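PDB 4F8Y: NADPH Quinone Oxidoreductase from Streptococcus mutans, which uses a bound FAD to reduce quinones such as menadione, probably passing on electrons taken from NADPH, as flavodoxin-like quinone reductases do. Local coordinates for residues S34-Y39 against K93-R98; H53-L58 against F104-K109; D69-A74 against R98-D103. All blocks are in the same frame, centred on the assembly; numbering follows the deposited sequence.

Interaction 1. Residues S34-Y39 against K93-R98; sequences STLDLY and KGFIDR
In the flavodoxin-like fold a five-stranded parallel sheet is covered by helices, and here an outer strand of that sheet, 32-37, meets helix 90-99 through F95, with L36 on the strand and L38 just past residue 37. All three are buried, and 120 Å² of surface is lost between the two segments. The backbones stay well apart, the CA atoms of L38 and F95 being 8.2 Å from each other, which leaves the joining to side chains alone; no hydrogen bond links the segments. L36 and F95 reach toward each other from opposite directions. F95 holds CG anti to its own N (chi1 173°), a torsion that carries the ring out from the helix to the two leucines. Methyl CD2 of L36 then comes against CE1 of the ring at 3.6 Å and lies near CZ as well. L38 instead crosses the phenylalanine at about a right angle and uses both branches: CD2 sits 3.8 Å from CD1 of F95, while CD1 of the leucine packs on CB of F95, where the side chain leaves the helix. The ring thus has one leucine near its outer end and the other near its root. Behind the leucines, backbone hydrogen bonds from L36 and L38 to Y7 tie this edge to strand 2-7, and L36 also packs on Y67 and L70 of helix 65-73. The far side of helix 90-99 serves the dimer: NZ of K93 is hydrogen-bonded to the main-chain oxygens of W84 and M88 of the second subunit. Within the helix, one turn apart, the same NZ makes a salt bridge to D97, 2.8 Å from OD1, which receives it on the syn lone pair, and a weak second bond to OD2.

Interaction 2. Residues H53-L58 against F104-K109; sequences HKRRDL and FAYSYK. With VK3 (menadione), chain F; FAD (flavin-adenine dinucleotide), chain G.
R55 and Y108 approach each other beside bound menadione, NH1 of the arginine lying 3.4 Å from OH of the tyrosine, with the guanidinium and ring planes 69° apart. The direct contact between the segments is slight, 54 Å² in all, and the closer packing is on the ligands. One face of the R55 guanidinium is laid over the flavin methyl C8M, which stands 3.2 Å above its plane, offset toward the rim. Its edge is turned to the quinone, C8K of menadione lying in the guanidinium plane 3.2 Å from NH1. With CG anti to N (chi1 -164°) and a bend at chi3, the side chain reaches the dimethylbenzene end of the flavin. Such a site, built between two subunits, is characteristic of flavodoxin-like quinone reductases: NH2 of R55 also makes a salt bridge to E167 of the second subunit, which in turn hydrogen-bonds the FAD. Y106, from strand 106-108, is the buried tyrosine; its ring meets W85 of the second subunit nearly perpendicularly. Its OH is modelled 2.8 Å from O1K of menadione, but neighbouring atoms of the pair are too close, so this detail is doubtful. On the looser side Y108 is exposed and presents the edge of its ring to the quinone, with CE2 3.5 Å from C8K. Between the protein segments Y106 adds little, its OH staying 4.4 Å from NH1 of R55.

Interaction 3. Residues D69-A74 against R98-D103; sequences DLVTWA and RVFVAD
Helix 65-73 meets the C-terminal end of helix 90-99 with the closest CA atoms, those of V71 and V99, 8.6 Å apart, and F100 is the first residue to leave helical backbone angles. Both helices belong to the flavodoxin-like alpha/beta fold, each flanking strand 76-82 in the sequence, and this contact joins the last turn of helix 65-73 to the C-terminal end of helix 90-99 and the turn that follows it. F100 sits at the centre of an inverse gamma turn (phi -82°, psi 69°), whose V101 N to V99 O bond is weak. The pairing is wholly apolar: the three touching residues are buried, 92 Å² is lost between the segments, and no hydrogen bond crosses. One methyl does the work on the first helix. V71 has CG2 anti to its carbonyl carbon and CG1 anti to N (chi1 170°), a rotation that leaves CG2 as the branch facing the partner segment. V99 has the same rotation but offers its other methyl, CG1, and the two valines slide past each other in opposite directions. F100 crosses V71 obliquely and reaches it by the ring, although its CB leaves the backbone alongside the contact. Around this packing, F100 also touches W85 of the second subunit, while R98 makes a salt bridge to E63. The end of helix 65-73 is held by K120, whose NZ is hydrogen-bonded to the main-chain oxygens of T72 and A74. At the centre of the contact, CG2 of V71 lies equally far from CG1 of V99 and CE1 of F100, 4.1 Å in each case.

Helix 90-99 connects interactions 1 and 3, which share R98 and have centres 11 Å apart. Their apolar groups run together: CE2 of F95 lies 3.7 Å from CE1 of F100, and CD2 of L36 is 4.1 Å from CD1 of L70. Interaction 2 is also centred 11 Å from interaction 3 and touches it, CB of A105 lying 3.5 Å from CA of F100, but its centre is 18 Å from that of interaction 1, with no touch between them. Distance to the quinone grows from interaction 2 through interaction 3 to interaction 1: interaction 2 lines the menadione pocket, whereas the side chains of F100 and F95 lie about 7 and 13 Å from menadione.

Interaction 1. Residues S34-Y39 against K93-R98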
loop_
_atom_site.group_PDB
_atom_site.type_symbol
_atom_site.label_atom_id
_atom_site.label_comp_id
_atom_site.label_asym_id
_atom_site.label_seq_id
_atom_site.Cartn_x
_atom_site.Cartn_y
_atom_site.Cartn_z
ATOM N N SER A 34 17.077 -8.478 14.602
ATOM C CA SER A 34 15.780 -9.117 14.805
ATOM C C SER A 34 14.908 -9.070 13.535
ATOM O O SER A 34 14.763 -8.023 12.892
ATOM C CB SER A 34 15.057 -8.530 16.023
ATOM O OG SER A 34 14.222 -7.443 15.669
ATOM N N THR A 35 14.358 -10.225 13.169
ATOM C CA THR A 35 13.538 -10.347 11.968
ATOM C C THR A 35 12.042 -10.353 12.316
ATOM O O THR A 35 11.589 -11.086 13.205
ATOM C CB THR A 35 13.901 -11.622 11.152
ATOM O OG1 THR A 35 15.267 -11.553 10.710
ATOM C CG2 THR A 35 12.983 -11.764 9.940
ATOM N N LEU A 36 11.288 -9.515 11.619
ATOM C CA LEU A 36 9.846 -9.479 11.765
ATOM C C LEU A 36 9.202 -10.018 10.478
ATOM O O LEU A 36 9.092 -9.321 9.463
ATOM C CB LEU A 36 9.382 -8.055 12.078
ATOM C CG LEU A 36 7.883 -7.828 12.127
ATOM C CD1 LEU A 36 7.247 -8.776 13.127
ATOM C CD2 LEU A 36 7.598 -6.364 12.452
ATOM N N ASP A 37 8.818 -11.285 10.519
ATOM C CA ASP A 37 8.115 -11.908 9.414
ATOM C C ASP A 37 6.624 -11.598 9.592
ATOM O O ASP A 37 5.922 -12.256 10.377
ATOM C CB ASP A 37 8.394 -13.415 9.428
ATOM C CG ASP A 37 7.906 -14.127 8.179
ATOM O OD1 ASP A 37 6.918 -13.689 7.563
ATOM O OD2 ASP A 37 8.504 -15.157 7.824
ATOM N N LEU A 38 6.147 -10.569 8.895
ATOM C CA LEU A 38 4.760 -10.136 9.054
ATOM C C LEU A 38 3.770 -11.277 8.767
ATOM O O LEU A 38 2.750 -11.417 9.450
ATOM C CB LEU A 38 4.468 -8.912 8.173
ATOM C CG LEU A 38 5.279 -7.651 8.463
ATOM C CD1 LEU A 38 4.939 -6.562 7.462
ATOM C CD2 LEU A 38 5.055 -7.182 9.885
ATOM N N TYR A 39 4.079 -12.100 7.765
ATOM C CA TYR A 39 3.208 -13.217 7.396
ATOM C C TYR A 39 3.217 -14.338 8.435
ATOM O O TYR A 39 2.176 -14.907 8.762
ATOM C CB TYR A 39 3.575 -13.757 6.006
ATOM C CG TYR A 39 2.816 -13.084 4.879
ATOM C CD1 TYR A 39 1.583 -13.570 4.470
ATOM C CD2 TYR A 39 3.325 -11.960 4.234
ATOM C CE1 TYR A 39 0.875 -12.962 3.450
ATOM C CE2 TYR A 39 2.630 -11.348 3.211
ATOM C CZ TYR A 39 1.399 -11.853 2.823
ATOM O OH TYR A 39 0.681 -11.259 1.804
ATOM N N LYS A 93 1.774 -2.542 4.003
ATOM C CA LYS A 93 1.121 -1.229 3.994
ATOM C C LYS A 93 0.361 -0.987 5.309
ATOM O O LYS A 93 0.386 0.109 5.863
ATOM C CB LYS A 93 0.198 -1.086 2.785
ATOM C CG LYS A 93 -0.612 0.209 2.734
ATOM C CD LYS A 93 0.253 1.434 3.001
ATOM C CE LYS A 93 -0.455 2.714 2.598
ATOM N NZ LYS A 93 -1.699 2.962 3.381
ATOM N N GLY A 94 -0.292 -2.026 5.816
ATOM C CA GLY A 94 -0.961 -1.956 7.099
ATOM C C GLY A 94 0.003 -1.902 8.271
ATOM O O GLY A 94 -0.336 -1.358 9.328
ATOM N N PHE A 95 1.196 -2.459 8.096
ATOM C CA PHE A 95 2.255 -2.334 9.109
ATOM C C PHE A 95 2.584 -0.852 9.363
ATOM O O PHE A 95 2.673 -0.401 10.507
ATOM C CB PHE A 95 3.512 -3.121 8.691
ATOM C CG PHE A 95 4.697 -2.909 9.605
ATOM C CD1 PHE A 95 4.739 -3.503 10.862
ATOM C CD2 PHE A 95 5.766 -2.111 9.203
ATOM C CE1 PHE A 95 5.822 -3.306 11.706
ATOM C CE2 PHE A 95 6.852 -1.899 10.042
ATOM C CZ PHE A 95 6.881 -2.500 11.296
ATOM N N ILE A 96 2.741 -0.102 8.278
ATOM C CA ILE A 96 2.928 1.343 8.335
ATOM C C ILE A 96 1.717 2.060 8.924
ATOM O O ILE A 96 1.858 2.840 9.859
ATOM C CB ILE A 96 3.224 1.932 6.929
ATOM C CG1 ILE A 96 4.411 1.214 6.282
ATOM C CG2 ILE A 96 3.482 3.425 7.022
ATOM C CD1 ILE A 96 5.661 1.218 7.154
ATOM N N ASP A 97 0.533 1.799 8.366
ATOM C CA ASP A 97 -0.709 2.408 8.838
ATOM C C ASP A 97 -0.880 2.267 10.350
ATOM O O ASP A 97 -1.227 3.225 11.040
ATOM C CB ASP A 97 -1.937 1.769 8.179
ATOM C CG ASP A 97 -2.045 2.055 6.703
ATOM O OD1 ASP A 97 -1.323 2.936 6.187
ATOM O OD2 ASP A 97 -2.873 1.382 6.061
ATOM N N ARG A 98 -0.663 1.064 10.866
ATOM C CA ARG A 98 -0.991 0.793 12.262
ATOM C C ARG A 98 0.125 1.126 13.248
ATOM O O ARG A 98 -0.151 1.522 14.381
ATOM C CB ARG A 98 -1.429 -0.656 12.434
ATOM C CG ARG A 98 -2.657 -1.012 11.646
ATOM C CD ARG A 98 -3.146 -2.353 12.100
ATOM N NE ARG A 98 -3.552 -2.318 13.502
ATOM C CZ ARG A 98 -3.993 -3.377 14.169
ATOM N NH1 ARG A 98 -4.066 -4.553 13.561
ATOM N NH2 ARG A 98 -4.349 -3.264 15.441
#

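Interaction 2. Residues H53-L58 against F104-K109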
loop_
_atom_site.group_PDB
_atom_site.type_symbol
_atom_site.label_atom_id
_atom_site.label_comp_id
_atom_site.label_asym_id
_atom_site.label_seq_id
_atom_site.Cartn_x
_atom_site.Cartn_y
_atom_site.Cartn_z
ATOM N N HIS A 53 -13.034 4.148 19.713
ATOM C CA HIS A 53 -11.585 4.053 19.747
ATOM C C HIS A 53 -10.983 5.125 18.860
ATOM O O HIS A 53 -10.807 4.947 17.656
ATOM C CB HIS A 53 -11.160 2.656 19.333
ATOM C CG HIS A 53 -11.987 1.587 19.967
ATOM N ND1 HIS A 53 -13.118 1.072 19.370
ATOM C CD2 HIS A 53 -11.877 0.971 21.167
ATOM C CE1 HIS A 53 -13.654 0.162 20.164
ATOM N NE2 HIS A 53 -12.921 0.081 21.261
ATOM N N LYS A 54 -10.684 6.253 19.491
ATOM C CA LYS A 54 -10.319 7.466 18.788
ATOM C C LYS A 54 -8.976 7.324 18.099
ATOM O O LYS A 54 -8.103 6.576 18.546
ATOM C CB LYS A 54 -10.295 8.655 19.760
ATOM N N ARG A 55 -8.830 8.049 16.996
ATOM C CA ARG A 55 -7.589 8.102 16.251
ATOM C C ARG A 55 -6.488 8.658 17.149
ATOM O O ARG A 55 -5.313 8.304 17.010
ATOM C CB ARG A 55 -7.781 8.988 15.020
ATOM C CG ARG A 55 -6.721 8.833 13.965
ATOM C CD ARG A 55 -6.982 9.733 12.781
ATOM N NE ARG A 55 -5.724 10.268 12.271
ATOM C CZ ARG A 55 -5.621 11.290 11.425
ATOM N NH1 ARG A 55 -4.420 11.709 11.039
ATOM N NH2 ARG A 55 -6.719 11.895 10.972
ATOM N N ARG A 56 -6.879 9.518 18.083
ATOM C CA ARG A 56 -5.931 10.145 19.000
ATOM C C ARG A 56 -5.145 9.129 19.832
ATOM O O ARG A 56 -4.040 9.419 20.304
ATOM C CB ARG A 56 -6.667 11.116 19.930
ATOM N N ASP A 57 -5.721 7.940 19.998
ATOM C CA ASP A 57 -5.205 6.937 20.934
ATOM C C ASP A 57 -4.418 5.823 20.259
ATOM O O ASP A 57 -4.021 4.865 20.912
ATOM C CB ASP A 57 -6.368 6.325 21.727
ATOM C CG ASP A 57 -7.053 7.334 22.617
ATOM O OD1 ASP A 57 -6.331 8.042 23.355
ATOM O OD2 ASP A 57 -8.303 7.428 22.574
ATOM N N LEU A 58 -4.188 5.949 18.958
ATOM C CA LEU A 58 -3.605 4.859 18.177
ATOM C C LEU A 58 -2.217 4.481 18.687
ATOM O O LEU A 58 -1.875 3.306 18.751
ATOM C CB LEU A 58 -3.592 5.202 16.677
ATOM C CG LEU A 58 -4.967 5.268 15.989
ATOM C CD1 LEU A 58 -4.829 5.732 14.561
ATOM C CD2 LEU A 58 -5.679 3.923 16.042
ATOM N N PHE A 104 3.778 8.654 17.649
ATOM C CA PHE A 104 4.848 7.680 17.746
ATOM C C PHE A 104 5.907 7.931 16.676
ATOM O O PHE A 104 7.062 8.246 16.987
ATOM C CB PHE A 104 4.330 6.244 17.654
ATOM C CG PHE A 104 5.432 5.217 17.673
ATOM C CD1 PHE A 104 6.098 4.915 18.854
ATOM C CD2 PHE A 104 5.835 4.590 16.504
ATOM C CE1 PHE A 104 7.128 3.991 18.873
ATOM C CE2 PHE A 104 6.872 3.664 16.521
ATOM C CZ PHE A 104 7.513 3.366 17.708
ATOM N N ALA A 105 5.501 7.801 15.418
ATOM C CA ALA A 105 6.431 7.903 14.298
ATOM C C ALA A 105 6.652 9.347 13.870
ATOM O O ALA A 105 7.716 9.693 13.359
ATOM C CB ALA A 105 5.942 7.080 13.132
ATOM N N TYR A 106 5.643 10.181 14.094
ATOM C CA TYR A 106 5.678 11.573 13.678
ATOM C C TYR A 106 4.684 12.382 14.517
ATOM O O TYR A 106 3.921 11.829 15.303
ATOM C CB TYR A 106 5.298 11.682 12.202
ATOM C CG TYR A 106 3.837 11.356 11.964
ATOM C CD1 TYR A 106 3.408 10.035 11.850
ATOM C CD2 TYR A 106 2.884 12.366 11.881
ATOM C CE1 TYR A 106 2.076 9.733 11.652
ATOM C CE2 TYR A 106 1.545 12.073 11.685
ATOM C CZ TYR A 106 1.145 10.756 11.570
ATOM O OH TYR A 106 -0.184 10.461 11.368
ATOM N N SER A 107 4.706 13.697 14.346
ATOM C CA SER A 107 3.701 14.565 14.938
ATOM C C SER A 107 3.644 15.850 14.127
ATOM O O SER A 107 4.328 15.995 13.113
ATOM C CB SER A 107 3.984 14.851 16.418
ATOM O OG SER A 107 5.134 15.660 16.588
ATOM N N TYR A 108 2.831 16.796 14.564
ATOM C CA TYR A 108 2.582 17.942 13.712
ATOM C C TYR A 108 3.369 19.200 14.096
ATOM O O TYR A 108 3.235 19.730 15.207
ATOM C CB TYR A 108 1.077 18.185 13.613
ATOM C CG TYR A 108 0.306 16.917 13.287
ATOM C CD1 TYR A 108 -0.104 16.045 14.296
ATOM C CD2 TYR A 108 0.002 16.580 11.968
ATOM C CE1 TYR A 108 -0.812 14.876 14.002
ATOM C CE2 TYR A 108 -0.703 15.411 11.666
ATOM C CZ TYR A 108 -1.108 14.566 12.684
ATOM O OH TYR A 108 -1.806 13.415 12.384
ATOM N N LYS A 109 4.219 19.644 13.170
ATOM C CA LYS A 109 4.826 20.966 13.254
ATOM C C LYS A 109 3.715 22.016 13.169
ATOM O O LYS A 109 2.604 21.717 12.722
ATOM C CB LYS A 109 5.828 21.177 12.115
ATOM C CG LYS A 109 7.176 20.539 12.338
ATOM C CD LYS A 109 8.031 20.661 11.089
ATOM C CE LYS A 109 8.491 22.090 10.853
ATOM N NZ LYS A 109 9.527 22.517 11.836
HETATM C C1K VK3 F . 0.753 11.155 7.955
HETATM O O1K VK3 F . 0.819 10.064 8.817
HETATM C C2K VK3 F . 1.730 11.228 6.845
HETATM C C3K VK3 F . 1.711 12.305 5.999
HETATM C C4K VK3 F . 0.757 13.343 6.185
HETATM O O4K VK3 F . 0.760 14.456 5.328
HETATM C C5K VK3 F . -0.193 13.274 7.258
HETATM C C6K VK3 F . -1.153 14.300 7.451
HETATM C C7K VK3 F . -2.060 14.220 8.471
HETATM C C8K VK3 F . -2.031 13.051 9.389
HETATM C C9K VK3 F . -1.105 12.062 9.208
HETATM C C10 VK3 F . -0.171 12.140 8.146
HETATM C C11 VK3 F . 2.743 12.371 4.880
HETATM P PA FAD G . -12.633 12.768 9.366
HETATM O O1A FAD G . -11.438 12.678 10.491
HETATM O O2A FAD G . -13.723 11.823 9.607
HETATM O O5B FAD G . -13.214 14.283 9.300
HETATM C C5B FAD G . -12.358 15.245 8.785
HETATM C C4B FAD G . -12.976 16.608 8.959
HETATM O O4B FAD G . -14.280 16.757 8.301
HETATM C C3B FAD G . -13.293 16.965 10.465
HETATM O O3B FAD G . -12.832 18.183 10.963
HETATM C C2B FAD G . -14.756 16.561 10.588
HETATM O O2B FAD G . -15.452 16.830 11.774
HETATM C C1B FAD G . -15.248 17.026 9.270
HETATM N N9A FAD G . -16.562 16.548 8.841
HETATM C C8A FAD G . -17.126 15.340 8.981
HETATM N N7A FAD G . -18.390 15.401 8.420
HETATM C C5A FAD G . -18.588 16.671 7.934
HETATM C C6A FAD G . -19.637 17.292 7.297
HETATM N N6A FAD G . -20.869 16.587 7.005
HETATM N N1A FAD G . -19.537 18.567 6.941
HETATM C C2A FAD G . -18.407 19.267 7.189
HETATM N N3A FAD G . -17.368 18.667 7.815
HETATM C C4A FAD G . -17.471 17.379 8.181
HETATM N N1 FAD G . -2.994 13.073 4.515
HETATM C C2 FAD G . -1.940 13.596 3.525
HETATM O O2 FAD G . -2.373 14.588 2.663
HETATM N N3 FAD G . -1.151 12.445 2.842
HETATM C C4 FAD G . -0.631 11.227 3.722
HETATM O O4 FAD G . 0.038 10.225 3.008
HETATM C C4X FAD G . -1.704 10.741 4.736
HETATM N N5 FAD G . -1.444 9.623 5.637
HETATM C C5X FAD G . -2.358 9.299 6.720
HETATM C C6 FAD G . -2.159 8.063 7.353
HETATM C C7 FAD G . -2.992 7.681 8.359
HETATM C C7M FAD G . -2.753 6.313 8.996
HETATM C C8 FAD G . -4.011 8.488 8.749
HETATM C C8M FAD G . -4.955 8.064 9.879
HETATM C C9 FAD G . -4.202 9.694 8.128
HETATM C C9A FAD G . -3.330 10.088 7.084
HETATM N N10 FAD G . -3.554 11.350 6.426
HETATM C C10 FAD G . -2.741 11.774 5.274
HETATM C "C1'" FAD G . -4.760 12.108 6.683
HETATM C "C2'" FAD G . -5.997 11.653 5.911
HETATM O "O2'" FAD G . -5.890 11.698 4.510
HETATM C "C3'" FAD G . -7.269 12.284 6.451
HETATM O "O3'" FAD G . -7.415 12.095 7.832
HETATM C "C4'" FAD G . -8.496 11.950 5.601
HETATM O "O4'" FAD G . -8.327 12.055 4.220
HETATM C "C5'" FAD G . -9.782 12.621 6.038
HETATM O "O5'" FAD G . -10.911 11.858 5.737
HETATM P P FAD G . -11.768 11.296 7.011
HETATM O O1P FAD G . -13.199 10.709 6.477
HETATM O O2P FAD G . -10.956 10.334 7.772
HETATM O O3P FAD G . -11.974 12.663 7.884
#

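Interaction 3. Residues D69-A74 against R98-D103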
loop_
_atom_site.group_PDB
_atom_site.type_symbol
_atom_site.label_atom_id
_atom_site.label_comp_id
_atom_site.label_asym_id
_atom_site.label_seq_id
_atom_site.Cartn_x
_atom_site.Cartn_y
_atom_site.Cartn_z
ATOM N N ASP A 69 7.580 -1.076 19.809
ATOM C CA ASP A 69 8.802 -1.275 20.586
ATOM C C ASP A 69 9.971 -1.781 19.736
ATOM O O ASP A 69 11.126 -1.433 20.002
ATOM C CB ASP A 69 8.540 -2.223 21.758
ATOM C CG ASP A 69 7.754 -1.563 22.878
ATOM O OD1 ASP A 69 7.687 -0.316 22.905
ATOM O OD2 ASP A 69 7.207 -2.294 23.732
ATOM N N LEU A 70 9.672 -2.601 18.725
ATOM C CA LEU A 70 10.681 -3.062 17.760
ATOM C C LEU A 70 11.258 -1.880 16.959
ATOM O O LEU A 70 12.483 -1.732 16.811
ATOM C CB LEU A 70 10.079 -4.108 16.806
ATOM C CG LEU A 70 9.986 -5.566 17.272
ATOM C CD1 LEU A 70 9.168 -6.392 16.288
ATOM C CD2 LEU A 70 11.387 -6.178 17.451
ATOM N N VAL A 71 10.369 -1.028 16.455
ATOM C CA VAL A 71 10.805 0.170 15.737
ATOM C C VAL A 71 11.683 1.071 16.603
ATOM O O VAL A 71 12.730 1.517 16.163
ATOM C CB VAL A 71 9.617 0.974 15.178
ATOM C CG1 VAL A 71 10.094 2.324 14.655
ATOM C CG2 VAL A 71 8.925 0.178 14.086
ATOM N N THR A 72 11.261 1.315 17.838
ATOM C CA THR A 72 12.014 2.179 18.745
ATOM C C THR A 72 13.402 1.608 19.045
ATOM O O THR A 72 14.389 2.340 19.139
ATOM C CB THR A 72 11.256 2.398 20.076
ATOM O OG1 THR A 72 9.987 3.024 19.815
ATOM C CG2 THR A 72 12.088 3.263 21.033
ATOM N N TRP A 73 13.457 0.293 19.191
ATOM C CA TRP A 73 14.691 -0.420 19.497
ATOM C C TRP A 73 15.714 -0.306 18.350
ATOM O O TRP A 73 16.900 -0.060 18.580
ATOM C CB TRP A 73 14.327 -1.878 19.826
ATOM C CG TRP A 73 15.438 -2.893 19.830
ATOM C CD1 TRP A 73 16.186 -3.293 20.902
ATOM C CD2 TRP A 73 15.885 -3.676 18.715
ATOM N NE1 TRP A 73 17.086 -4.262 20.516
ATOM C CE2 TRP A 73 16.921 -4.514 19.180
ATOM C CE3 TRP A 73 15.519 -3.739 17.363
ATOM C CZ2 TRP A 73 17.590 -5.406 18.344
ATOM C CZ3 TRP A 73 16.189 -4.627 16.534
ATOM C CH2 TRP A 73 17.206 -5.451 17.028
ATOM N N ALA A 74 15.238 -0.445 17.116
ATOM C CA ALA A 74 16.108 -0.460 15.938
ATOM C C ALA A 74 16.909 0.824 15.714
ATOM O O ALA A 74 16.425 1.927 15.956
ATOM C CB ALA A 74 15.289 -0.788 14.695
ATOM N N ARG A 98 -0.663 1.064 10.866
ATOM C CA ARG A 98 -0.991 0.793 12.262
ATOM C C ARG A 98 0.125 1.126 13.248
ATOM O O ARG A 98 -0.151 1.522 14.381
ATOM C CB ARG A 98 -1.429 -0.656 12.434
ATOM C CG ARG A 98 -2.657 -1.012 11.646
ATOM C CD ARG A 98 -3.146 -2.353 12.100
ATOM N NE ARG A 98 -3.552 -2.318 13.502
ATOM C CZ ARG A 98 -3.993 -3.377 14.169
ATOM N NH1 ARG A 98 -4.066 -4.553 13.561
ATOM N NH2 ARG A 98 -4.349 -3.264 15.441
ATOM N N VAL A 99 1.374 0.978 12.811
ATOM C CA VAL A 99 2.542 1.187 13.670
ATOM C C VAL A 99 3.141 2.611 13.587
ATOM O O VAL A 99 3.455 3.231 14.611
ATOM C CB VAL A 99 3.637 0.140 13.368
ATOM C CG1 VAL A 99 4.869 0.379 14.237
ATOM C CG2 VAL A 99 3.084 -1.262 13.561
ATOM N N PHE A 100 3.306 3.125 12.373
ATOM C CA PHE A 100 3.859 4.462 12.195
ATOM C C PHE A 100 2.769 5.515 12.374
ATOM O O PHE A 100 2.374 6.182 11.421
ATOM C CB PHE A 100 4.536 4.582 10.822
ATOM C CG PHE A 100 5.817 3.793 10.714
ATOM C CD1 PHE A 100 5.820 2.411 10.911
ATOM C CD2 PHE A 100 7.020 4.428 10.423
ATOM C CE1 PHE A 100 6.992 1.683 10.823
ATOM C CE2 PHE A 100 8.205 3.700 10.334
ATOM C CZ PHE A 100 8.189 2.328 10.534
ATOM N N VAL A 101 2.291 5.663 13.608
ATOM C CA VAL A 101 1.126 6.504 13.885
ATOM C C VAL A 101 1.503 7.858 14.497
ATOM O O VAL A 101 2.608 8.040 14.991
ATOM C CB VAL A 101 0.104 5.778 14.802
ATOM C CG1 VAL A 101 -0.515 4.581 14.086
ATOM C CG2 VAL A 101 0.769 5.338 16.095
ATOM N N ALA A 102 0.584 8.814 14.445
ATOM C CA ALA A 102 0.823 10.115 15.056
ATOM C C ALA A 102 1.068 9.946 16.545
ATOM O O ALA A 102 0.365 9.198 17.216
ATOM C CB ALA A 102 -0.349 11.049 14.809
ATOM N N ASP A 103 2.086 10.639 17.041
ATOM C CA ASP A 103 2.513 10.556 18.434
ATOM C C ASP A 103 3.428 9.372 18.704
ATOM O O ASP A 103 3.807 9.112 19.843
ATOM C CB ASP A 103 1.318 10.561 19.369
ATOM C CG ASP A 103 0.640 11.891 19.390
ATOM O OD1 ASP A 103 1.367 12.901 19.265
ATOM O OD2 ASP A 103 -0.601 11.929 19.516
#